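Local coordinates for protein DNA-binding transcriptional repressor YiaJ (Escherichia coli, PDB 1YSQ) that represses transcription of the yiaKLMNOPQRS operon, which may serve the use of 2,3-diketo-L-gulonate, and is represented here by its C-terminal IclR-type domain, at residues Gln94-Thr97 with Arg98-Thr102; Lys83-Trp86 with Glu87-His91; Ala120-Arg123 with Glu124-Leu128. All blocks are in the same frame, centred on the assembly; numbering follows the deposited sequence.

Interaction 1: Gln94-Thr97 with Arg98-Thr102; sequences QPLT and RNTIT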
ATOM      1  N   GLN A  94       1.350   0.565  18.315  1.00 34.63           N
ATOM      2  CA  GLN A  94       0.977   1.711  19.140  1.00 35.26           C
ATOM      3  C   GLN A  94      -0.133   2.517  18.474  1.00 34.88           C
ATOM      4  O   GLN A  94      -0.194   2.583  17.239  1.00 34.98           O
ATOM      5  CB  GLN A  94       2.205   2.603  19.396  1.00 35.71           C
ATOM      6  CG  GLN A  94       3.304   1.951  20.264  1.00 37.98           C
ATOM      7  CD  GLN A  94       2.870   1.710  21.708  1.00 40.78           C
ATOM      8  OE1 GLN A  94       2.119   2.499  22.273  1.00 43.56           O
ATOM      9  NE2 GLN A  94       3.343   0.617  22.301  1.00 41.74           N
ATOM     10  N   PRO A  95      -0.998   3.130  19.279  1.00 34.72           N
ATOM     11  CA  PRO A  95      -2.119   3.917  18.751  1.00 34.50           C
ATOM     12  C   PRO A  95      -1.666   5.264  18.217  1.00 34.13           C
ATOM     13  O   PRO A  95      -1.747   6.274  18.931  1.00 35.13           O
ATOM     14  CB  PRO A  95      -3.029   4.095  19.971  1.00 34.77           C
ATOM     15  CG  PRO A  95      -2.084   4.059  21.154  1.00 34.54           C
ATOM     16  CD  PRO A  95      -0.980   3.116  20.757  1.00 35.17           C
ATOM     17  N   LEU A  96      -1.224   5.284  16.965  1.00 32.74           N
ATOM     18  CA  LEU A  96      -0.746   6.508  16.330  1.00 31.59           C
ATOM     19  C   LEU A  96      -1.850   7.555  16.219  1.00 30.99           C
ATOM     20  O   LEU A  96      -1.613   8.755  16.437  1.00 31.14           O
ATOM     21  CB  LEU A  96      -0.141   6.198  14.949  1.00 31.71           C
ATOM     22  CG  LEU A  96       0.948   5.115  14.893  1.00 31.95           C
ATOM     23  CD1 LEU A  96       1.432   4.946  13.463  1.00 32.84           C
ATOM     24  CD2 LEU A  96       2.117   5.413  15.828  1.00 34.29           C
ATOM     25  N   THR A  97      -3.049   7.104  15.862  1.00 29.70           N
ATOM     26  CA  THR A  97      -4.258   7.929  15.949  1.00 28.66           C
ATOM     27  C   THR A  97      -5.338   7.109  16.604  1.00 28.94           C
ATOM     28  O   THR A  97      -5.139   5.914  16.883  1.00 28.46           O
ATOM     29  CB  THR A  97      -4.768   8.383  14.547  1.00 28.22           C
ATOM     30  OG1 THR A  97      -5.265   7.246  13.820  1.00 26.41           O
ATOM     31  CG2 THR A  97      -3.648   8.930  13.700  1.00 28.19           C
ATOM     32  N   ARG A  98      -6.496   7.737  16.808  1.00 28.74           N
ATOM     33  CA  ARG A  98      -7.665   7.041  17.335  1.00 29.17           C
ATOM     34  C   ARG A  98      -8.165   5.919  16.400  1.00 28.46           C
ATOM     35  O   ARG A  98      -8.983   5.091  16.798  1.00 27.97           O
ATOM     36  CB  ARG A  98      -8.789   8.052  17.590  1.00 29.61           C
ATOM     37  CG  ARG A  98      -9.283   8.752  16.330  1.00 32.07           C
ATOM     38  CD  ARG A  98     -10.449   9.706  16.553  1.00 37.68           C
ATOM     39  NE  ARG A  98     -10.849  10.377  15.314  1.00 40.85           N
ATOM     40  CZ  ARG A  98     -10.711  11.689  15.079  1.00 44.92           C
ATOM     41  NH1 ARG A  98     -10.181  12.494  15.997  1.00 45.71           N
ATOM     42  NH2 ARG A  98     -11.104  12.205  13.916  1.00 44.85           N
ATOM     43  N   ASN A  99      -7.673   5.909  15.159  1.00 27.80           N
ATOM     44  CA  ASN A  99      -8.107   4.954  14.138  1.00 27.46           C
ATOM     45  C   ASN A  99      -7.156   3.786  13.908  1.00 26.99           C
ATOM     46  O   ASN A  99      -7.532   2.818  13.253  1.00 26.24           O
ATOM     47  CB  ASN A  99      -8.336   5.665  12.800  1.00 27.17           C
ATOM     48  CG  ASN A  99      -9.295   6.834  12.929  1.00 28.65           C
ATOM     49  OD1 ASN A  99     -10.427   6.662  13.390  1.00 28.75           O
ATOM     50  ND2 ASN A  99      -8.847   8.028  12.535  1.00 25.73           N
ATOM     51  N   THR A 100      -5.943   3.879  14.448  1.00 26.84           N
ATOM     52  CA  THR A 100      -4.934   2.833  14.261  1.00 27.14           C
ATOM     53  C   THR A 100      -5.474   1.511  14.777  1.00 27.54           C
ATOM     54  O   THR A 100      -6.115   1.474  15.833  1.00 27.35           O
ATOM     55  CB  THR A 100      -3.649   3.188  15.013  1.00 26.87           C
ATOM     56  OG1 THR A 100      -3.259   4.525  14.678  1.00 27.44           O
ATOM     57  CG2 THR A 100      -2.481   2.301  14.533  1.00 25.95           C
ATOM     58  N   ILE A 101      -5.207   0.432  14.036  1.00 27.44           N
ATOM     59  CA  ILE A 101      -5.695  -0.875  14.417  1.00 27.56           C
ATOM     60  C   ILE A 101      -4.654  -1.516  15.326  1.00 28.02           C
ATOM     61  O   ILE A 101      -3.589  -1.944  14.860  1.00 28.28           O
ATOM     62  CB  ILE A 101      -5.993  -1.751  13.171  1.00 27.70           C
ATOM     63  CG1 ILE A 101      -6.993  -1.049  12.233  1.00 26.45           C
ATOM     64  CG2 ILE A 101      -6.536  -3.114  13.602  1.00 27.36           C
ATOM     65  CD1 ILE A 101      -7.073  -1.668  10.837  1.00 27.03           C
ATOM     66  N   THR A 102      -4.961  -1.562  16.624  1.00 28.33           N
ATOM     67  CA  THR A 102      -4.029  -2.074  17.636  1.00 28.99           C
ATOM     68  C   THR A 102      -4.453  -3.397  18.286  1.00 29.58           C
ATOM     69  O   THR A 102      -3.647  -4.019  18.991  1.00 29.07           O
ATOM     70  CB  THR A 102      -3.762  -1.028  18.748  1.00 29.01           C
ATOM     71  OG1 THR A 102      -4.998  -0.643  19.364  1.00 28.68           O
ATOM     72  CG2 THR A 102      -3.218   0.270  18.157  1.00 29.51           C
TER
HETATM   73  O   HOH W   1      -5.854   3.374  17.773  1.00 33.95           O

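Interaction 2: Lys83-Trp86 with Glu87-His91; sequences KSYW and ESHQH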
ATOM      1  N   LYS A  83      -1.080 -13.528  14.350  1.00 25.49           N
ATOM      2  CA  LYS A  83      -1.009 -13.882  15.770  1.00 27.15           C
ATOM      3  C   LYS A  83       0.411 -13.735  16.337  1.00 26.70           C
ATOM      4  O   LYS A  83       0.593 -13.048  17.342  1.00 27.25           O
ATOM      5  CB  LYS A  83      -1.566 -15.298  16.024  1.00 28.10           C
ATOM      6  CG  LYS A  83      -1.690 -15.625  17.512  1.00 31.61           C
ATOM      7  CD  LYS A  83      -2.920 -16.461  17.845  1.00 37.72           C
ATOM      8  CE  LYS A  83      -2.681 -17.301  19.104  1.00 41.09           C
ATOM      9  NZ  LYS A  83      -2.523 -18.752  18.776  1.00 43.13           N
ATOM     10  N   SER A  84       1.408 -14.335  15.679  1.00 26.55           N
ATOM     11  CA  SER A  84       2.794 -14.263  16.162  1.00 27.04           C
ATOM     12  C   SER A  84       3.342 -12.840  16.057  1.00 26.67           C
ATOM     13  O   SER A  84       4.107 -12.407  16.909  1.00 26.75           O
ATOM     14  CB  SER A  84       3.716 -15.237  15.409  1.00 27.39           C
ATOM     15  OG  SER A  84       3.176 -16.550  15.424  1.00 30.27           O
ATOM     16  N   TYR A  85       2.944 -12.123  15.008  1.00 26.12           N
ATOM     17  CA  TYR A  85       3.312 -10.720  14.837  1.00 25.64           C
ATOM     18  C   TYR A  85       2.828  -9.903  16.031  1.00 26.13           C
ATOM     19  O   TYR A  85       3.595  -9.136  16.602  1.00 26.01           O
ATOM     20  CB  TYR A  85       2.745 -10.182  13.510  1.00 25.88           C
ATOM     21  CG  TYR A  85       2.999  -8.709  13.243  1.00 25.13           C
ATOM     22  CD1 TYR A  85       4.120  -8.292  12.524  1.00 24.21           C
ATOM     23  CD2 TYR A  85       2.095  -7.736  13.681  1.00 25.93           C
ATOM     24  CE1 TYR A  85       4.353  -6.932  12.266  1.00 23.70           C
ATOM     25  CE2 TYR A  85       2.319  -6.378  13.439  1.00 24.24           C
ATOM     26  CZ  TYR A  85       3.434  -5.983  12.726  1.00 25.36           C
ATOM     27  OH  TYR A  85       3.629  -4.639  12.478  1.00 25.10           O
ATOM     28  N   TRP A  86       1.558 -10.066  16.406  1.00 26.47           N
ATOM     29  CA  TRP A  86       1.006  -9.352  17.565  1.00 27.35           C
ATOM     30  C   TRP A  86       1.753  -9.712  18.854  1.00 28.71           C
ATOM     31  O   TRP A  86       2.017  -8.847  19.691  1.00 29.16           O
ATOM     32  CB  TRP A  86      -0.511  -9.596  17.723  1.00 26.56           C
ATOM     33  CG  TRP A  86      -1.292  -8.320  17.632  1.00 26.35           C
ATOM     34  CD1 TRP A  86      -1.840  -7.610  18.663  1.00 26.55           C
ATOM     35  CD2 TRP A  86      -1.580  -7.579  16.440  1.00 26.21           C
ATOM     36  NE1 TRP A  86      -2.455  -6.474  18.190  1.00 27.00           N
ATOM     37  CE2 TRP A  86      -2.318  -6.431  16.825  1.00 26.48           C
ATOM     38  CE3 TRP A  86      -1.305  -7.779  15.073  1.00 26.32           C
ATOM     39  CZ2 TRP A  86      -2.773  -5.479  15.900  1.00 26.37           C
ATOM     40  CZ3 TRP A  86      -1.757  -6.829  14.152  1.00 24.06           C
ATOM     41  CH2 TRP A  86      -2.480  -5.697  14.571  1.00 26.37           C
ATOM     42  N   GLU A  87       2.101 -10.986  19.001  1.00 29.81           N
ATOM     43  CA  GLU A  87       2.803 -11.443  20.202  1.00 31.46           C
ATOM     44  C   GLU A  87       4.188 -10.806  20.304  1.00 31.34           C
ATOM     45  O   GLU A  87       4.596 -10.345  21.383  1.00 31.75           O
ATOM     46  CB  GLU A  87       2.895 -12.968  20.223  1.00 32.11           C
ATOM     47  CG  GLU A  87       1.603 -13.636  20.668  1.00 36.48           C
ATOM     48  CD  GLU A  87       1.505 -15.102  20.268  1.00 41.47           C
ATOM     49  OE1 GLU A  87       2.549 -15.743  20.002  1.00 42.90           O
ATOM     50  OE2 GLU A  87       0.367 -15.620  20.221  1.00 43.52           O
ATOM     51  N   SER A  88       4.880 -10.740  19.167  1.00 30.87           N
ATOM     52  CA  SER A  88       6.282 -10.321  19.105  1.00 30.40           C
ATOM     53  C   SER A  88       6.501  -8.820  18.839  1.00 30.62           C
ATOM     54  O   SER A  88       7.632  -8.348  18.939  1.00 29.89           O
ATOM     55  CB  SER A  88       7.002 -11.125  18.014  1.00 30.21           C
ATOM     56  OG  SER A  88       6.457 -10.791  16.746  1.00 29.86           O
ATOM     57  N   HIS A  89       5.445  -8.087  18.486  1.00 30.30           N
ATOM     58  CA  HIS A  89       5.552  -6.647  18.193  1.00 31.45           C
ATOM     59  C   HIS A  89       4.731  -5.786  19.162  1.00 32.81           C
ATOM     60  O   HIS A  89       4.304  -4.671  18.820  1.00 32.42           O
ATOM     61  CB  HIS A  89       5.162  -6.336  16.728  1.00 30.58           C
ATOM     62  CG  HIS A  89       6.108  -6.903  15.715  1.00 29.82           C
ATOM     63  ND1 HIS A  89       6.192  -8.254  15.445  1.00 30.48           N
ATOM     64  CD2 HIS A  89       7.011  -6.303  14.905  1.00 28.35           C
ATOM     65  CE1 HIS A  89       7.115  -8.463  14.523  1.00 31.27           C
ATOM     66  NE2 HIS A  89       7.626  -7.296  14.176  1.00 30.67           N
ATOM     67  N   GLN A  90       4.539  -6.295  20.377  1.00 34.58           N
ATOM     68  CA  GLN A  90       3.688  -5.636  21.377  1.00 36.74           C
ATOM     69  C   GLN A  90       4.108  -4.197  21.641  1.00 37.37           C
ATOM     70  O   GLN A  90       3.263  -3.316  21.793  1.00 37.98           O
ATOM     71  CB  GLN A  90       3.642  -6.429  22.689  1.00 36.93           C
ATOM     72  CG  GLN A  90       2.507  -7.439  22.764  1.00 39.73           C
ATOM     73  CD  GLN A  90       1.136  -6.815  22.493  1.00 44.42           C
ATOM     74  OE1 GLN A  90       0.553  -6.179  23.380  1.00 46.33           O
ATOM     75  NE2 GLN A  90       0.624  -6.986  21.266  1.00 44.59           N
ATOM     76  N   HIS A  91       5.412  -3.959  21.649  1.00 38.35           N
ATOM     77  CA  HIS A  91       5.949  -2.634  21.914  1.00 39.16           C
ATOM     78  C   HIS A  91       5.783  -1.703  20.712  1.00 38.81           C
ATOM     79  O   HIS A  91       5.514  -0.510  20.862  1.00 39.08           O
ATOM     80  CB  HIS A  91       7.421  -2.761  22.296  1.00 40.10           C
ATOM     81  CG  HIS A  91       8.073  -1.457  22.613  1.00 42.37           C
ATOM     82  ND1 HIS A  91       8.954  -0.844  21.749  1.00 44.97           N
ATOM     83  CD2 HIS A  91       7.966  -0.643  23.692  1.00 45.45           C
ATOM     84  CE1 HIS A  91       9.367   0.292  22.286  1.00 46.64           C
ATOM     85  NE2 HIS A  91       8.782   0.437  23.463  1.00 45.21           N
TER
HETATM   86  O   HOH W   2      -1.216 -13.134  19.395  1.00 50.71           O

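Interaction 3: Ala120-Arg123 with Glu124-Leu128; sequences AMDR and EENEL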
ATOM      1  N   ALA A 120      -6.899  -2.356   0.162  1.00 19.35           N
ATOM      2  CA  ALA A 120      -6.831  -1.872   1.522  1.00 19.61           C
ATOM      3  C   ALA A 120      -6.857  -0.351   1.555  1.00 19.83           C
ATOM      4  O   ALA A 120      -6.528   0.308   0.571  1.00 20.81           O
ATOM      5  CB  ALA A 120      -5.548  -2.367   2.183  1.00 18.92           C
ATOM      6  N   MET A 121      -7.218   0.198   2.706  1.00 20.77           N
ATOM      7  CA  MET A 121      -7.094   1.630   2.908  1.00 20.92           C
ATOM      8  C   MET A 121      -6.319   1.909   4.169  1.00 21.50           C
ATOM      9  O   MET A 121      -6.284   1.079   5.092  1.00 21.97           O
ATOM     10  CB  MET A 121      -8.486   2.275   2.986  1.00 20.66           C
ATOM     11  CG  MET A 121      -9.079   2.629   1.613  1.00 22.11           C
ATOM     12  SD  MET A 121     -10.602   3.652   1.804  1.00 16.82           S
ATOM     13  CE  MET A 121     -10.099   4.853   1.429  1.00 22.13           C
ATOM     14  N   ASP A 122      -5.659   3.065   4.189  1.00 21.95           N
ATOM     15  CA  ASP A 122      -5.239   3.654   5.434  1.00 21.83           C
ATOM     16  C   ASP A 122      -6.284   4.729   5.705  1.00 21.90           C
ATOM     17  O   ASP A 122      -6.327   5.745   5.014  1.00 21.99           O
ATOM     18  CB  ASP A 122      -3.834   4.245   5.312  1.00 22.26           C
ATOM     19  CG  ASP A 122      -3.489   5.179   6.470  1.00 23.22           C
ATOM     20  OD1 ASP A 122      -4.242   5.202   7.483  1.00 22.33           O
ATOM     21  OD2 ASP A 122      -2.496   5.940   6.430  1.00 24.34           O
ATOM     22  N   ARG A 123      -7.144   4.471   6.686  1.00 22.60           N
ATOM     23  CA  ARG A 123      -8.235   5.379   7.032  1.00 23.66           C
ATOM     24  C   ARG A 123      -7.790   6.226   8.211  1.00 23.66           C
ATOM     25  O   ARG A 123      -8.232   6.016   9.360  1.00 23.77           O
ATOM     26  CB  ARG A 123      -9.519   4.593   7.369  1.00 24.03           C
ATOM     27  CG  ARG A 123     -10.099   3.835   6.183  1.00 26.54           C
ATOM     28  CD  ARG A 123     -11.330   2.949   6.506  1.00 31.31           C
ATOM     29  NE  ARG A 123     -11.667   2.122   5.346  1.00 35.95           N
ATOM     30  CZ  ARG A 123     -11.161   0.906   5.105  1.00 38.62           C
ATOM     31  NH1 ARG A 123     -10.314   0.342   5.957  1.00 38.87           N
ATOM     32  NH2 ARG A 123     -11.509   0.245   4.007  1.00 40.79           N
ATOM     33  N   GLU A 124      -6.898   7.178   7.922  1.00 23.69           N
ATOM     34  CA  GLU A 124      -6.313   8.052   8.959  1.00 23.65           C
ATOM     35  C   GLU A 124      -5.747   7.276  10.161  1.00 23.86           C
ATOM     36  O   GLU A 124      -5.949   7.659  11.333  1.00 22.64           O
ATOM     37  CB  GLU A 124      -7.348   9.085   9.422  1.00 24.03           C
ATOM     38  CG  GLU A 124      -7.959   9.906   8.294  1.00 24.56           C
ATOM     39  CD  GLU A 124      -9.006  10.872   8.826  1.00 26.30           C
ATOM     40  OE1 GLU A 124     -10.191  10.500   8.850  1.00 28.46           O
ATOM     41  OE2 GLU A 124      -8.630  11.981   9.248  1.00 25.99           O
ATOM     42  N   GLU A 125      -5.047   6.181   9.865  1.00 23.39           N
ATOM     43  CA  GLU A 125      -4.435   5.333  10.889  1.00 23.60           C
ATOM     44  C   GLU A 125      -3.006   5.758  11.241  1.00 24.24           C
ATOM     45  O   GLU A 125      -2.449   5.292  12.233  1.00 25.04           O
ATOM     46  CB  GLU A 125      -4.444   3.863  10.446  1.00 23.34           C
ATOM     47  CG  GLU A 125      -5.849   3.299  10.282  1.00 22.69           C
ATOM     48  CD  GLU A 125      -5.904   2.135   9.301  1.00 22.18           C
ATOM     49  OE1 GLU A 125      -5.042   1.231   9.397  1.00 21.37           O
ATOM     50  OE2 GLU A 125      -6.791   2.156   8.425  1.00 22.10           O
ATOM     51  N   ASN A 126      -2.412   6.628  10.425  1.00 25.07           N
ATOM     52  CA  ASN A 126      -1.085   7.172  10.716  1.00 25.80           C
ATOM     53  C   ASN A 126      -1.139   8.619  11.166  1.00 26.45           C
ATOM     54  O   ASN A 126      -0.474   9.001  12.123  1.00 25.82           O
ATOM     55  CB  ASN A 126      -0.183   7.071   9.497  1.00 26.18           C
ATOM     56  CG  ASN A 126       0.258   5.668   9.245  1.00 26.95           C
ATOM     57  OD1 ASN A 126       1.254   5.200   9.817  1.00 27.83           O
ATOM     58  ND2 ASN A 126      -0.483   4.968   8.395  1.00 25.60           N
ATOM     59  N   GLU A 127      -1.936   9.411  10.456  1.00 27.01           N
ATOM     60  CA  GLU A 127      -2.116  10.819  10.765  1.00 27.98           C
ATOM     61  C   GLU A 127      -3.501  11.257  10.313  1.00 28.04           C
ATOM     62  O   GLU A 127      -3.949  10.915   9.207  1.00 27.46           O
ATOM     63  CB  GLU A 127      -1.040  11.664  10.078  1.00 28.50           C
ATOM     64  CG  GLU A 127      -1.200  13.156  10.297  1.00 31.42           C
ATOM     65  CD  GLU A 127      -0.194  13.983   9.525  1.00 35.06           C
ATOM     66  OE1 GLU A 127       0.860  13.448   9.109  1.00 37.12           O
ATOM     67  OE2 GLU A 127      -0.466  15.184   9.353  1.00 38.01           O
ATOM     68  N   LEU A 128      -4.187  12.014  11.171  1.00 27.20           N
ATOM     69  CA  LEU A 128      -5.490  12.536  10.796  1.00 27.40           C
ATOM     70  C   LEU A 128      -5.315  13.396   9.568  1.00 26.75           C
ATOM     71  O   LEU A 128      -4.287  14.071   9.419  1.00 26.39           O
ATOM     72  CB  LEU A 128      -6.137  13.340  11.933  1.00 27.89           C
ATOM     73  CG  LEU A 128      -6.473  12.562  13.210  1.00 29.10           C
ATOM     74  CD1 LEU A 128      -7.168  13.496  14.207  1.00 30.90           C
ATOM     75  CD2 LEU A 128      -7.338  11.324  12.943  1.00 28.30           C
TER
HETATM   76  O   HOH W   3      -2.956   8.194   8.026  1.00 23.80           O
HETATM   77  O   HOH W   4      -8.911   0.786   8.186  1.00 33.56           O

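Interaction 1: Gln94-Thr97 with Arg98-Thr102
Thr97 to Thr100 form a type I beta turn, closed by a bond of 3.3 Å from Thr100 N to Thr97 O in which the donor sits well above the carbonyl plane. A water bridges the same ends, donating to Thr97 O and to Thr100 O. Two threonine hydroxyls add bonds to the turn's backbone. Thr97 OG1 takes the N-H of Asn99 at 3.1 Å, which makes an ST turn. With chi1 at 69°, OG1 stands between the backbone N and the carbonyl carbon, where it can meet the N-H of Asn99. Thr100 OG1 reaches back the other way. Thr100 OG1 accepts from Thr97 N at 2.8 Å, and the bond is almost straight (173°). Leu96 CB lies 3.5 Å from Thr100 OG1.

The methyl groups meet the chain just before the turn. Thr100 CG2 lies 3.6 Å from Gln94 O. Thr102 CG2 packs on the peptide between Gln94 and Pro95, 3.8 Å from Pro95 N. Pro95 is the centre of an inverse gamma turn, with a weak bond from Leu96 N to Gln94 O. This bend brings the incoming chain alongside Thr100 and Thr102.

Both hydroxyls also reach the loop after strand 120-123. Thr97 OG1 bonds to Glu124 O and Thr100 OG1 to Glu125 O. Those partners are carbonyl oxygens, so each hydroxyl must spend its proton there and serve the turn as an acceptor. Each threonine therefore ties the turn's own backbone to a neighbouring loop.

Interaction 2: Lys83-Trp86 with Glu87-His91
Tyr85 and His89 stack at the C-terminal end of helix 79-88, where His89 is the first residue to leave helical backbone angles. The stack is face to face. The ring centroids are 4.1 Å apart and the planes differ by 17°. Tyr85 CE1 sits over the centre of the imidazole, while His89 ND1 lies over the tyrosine face toward its rim. Tyr85 gets there with CG anti to the backbone N (chi1 177°).

Hydrogen bonds from side chains to carbonyls supplement the helical ones. Glu87 N makes the regular bond to Lys83 O. His89 ND1 donates to Tyr85 O at 3.0 Å, in the carbonyl plane and on a lone pair. It shares its single N-H between this oxygen and Ser88 OG, and neither bond is straight. The backbone N of His89 adds a weak bond to Tyr85 O. His89 NE2 pairs with Asp37 OD2. Both ring nitrogens thus appear to donate, which would suit a protonated imidazole. Ser84 O is gripped twice, by Ser88 N and by Ser88 OG, from opposite faces of its plane. Gln90, its chain bent at chi2, returns to the helix end, where NE2 donates to Trp86 O at 2.8 Å (163°).

Charge plays a looser part. Lys83 NZ and Glu87 OE2 are 4.5 Å apart, beyond a salt bridge. A water ties Glu87 OE2 to Lys83 O of the helix backbone. Lys83 CG lies 3.4 Å from Glu87 OE2.

Packing buries Trp86 against Ile93 and helix 104-117, with NE1 bonded to Thr102 O. Gln90 NE2 lies 3.6 Å from Trp86 CD1.

Interaction 3: Ala120-Arg123 with Glu124-Leu128
Asp122 holds the chain that follows strand 120-123 with both carboxylate oxygens. Asp122 OD1 accepts from Glu125 N at 2.7 Å and is met nearly end-on. Asp122 OD2 takes Asn126 ND2 at 3.0 Å, from above the carboxylate plane. A chi1 of 165° swings the Asp122 carboxylate away from its own N and toward this turn. Glu125 answers in the other direction: its OE2 accepts from Arg123 N at 2.9 Å, nearly straight (172°). The Asp122 and Glu125 side chains run past one another in opposite senses, their carboxylate planes 74° apart, with Asp122 OD1 4.1 Å from Glu125 OE2. Lys71, in a salt bridge with Glu125 OE1, probably eases this like-charge approach. An alanine in place of Asp122 would probably leave Glu125 N and Asn126 ND2 without these acceptors.

Waters extend the network. One bridges Arg123 NH1 and Glu125 OE2; another joins Asp122 OD2 to Glu127 N. Asn126 ND2 also bonds to Cys66 O. Met121 CB packs over the centre of the Arg123 guanidinium, 3.7 Å above its plane. Glu124 has a positive phi, which kinks the chain, and its OE2 bonds to Gly129 N.

A phosphate, probably from the crystallisation liquor, lies about 4 Å from the Asp122 side chain. This is the first part of a long beta-hairpin loop between edge strand 120-123 and its antiparallel neighbour, strand 130-137, in the IclR C-terminal domain.

In the fold
All three interactions lie in the IclR C-terminal domain and follow one another along the chain in the order 2, 1, 3. Interaction 2 ends helix 79-88. Interaction 1 lies in the loop from there to helix 104-117. Interaction 3 ends edge strand 120-123 and begins the loop toward strand 130-137. Interaction 1 is the middle piece in space too. Its centre is about 15 Å from that of interaction 2 and about 9 Å from that of interaction 3, and it touches both. Interactions 2 and 3 do not touch; their nearest atoms are about 9 Å apart. The loop 94-102 thus connects the helix end to the edge of the antiparallel sheet.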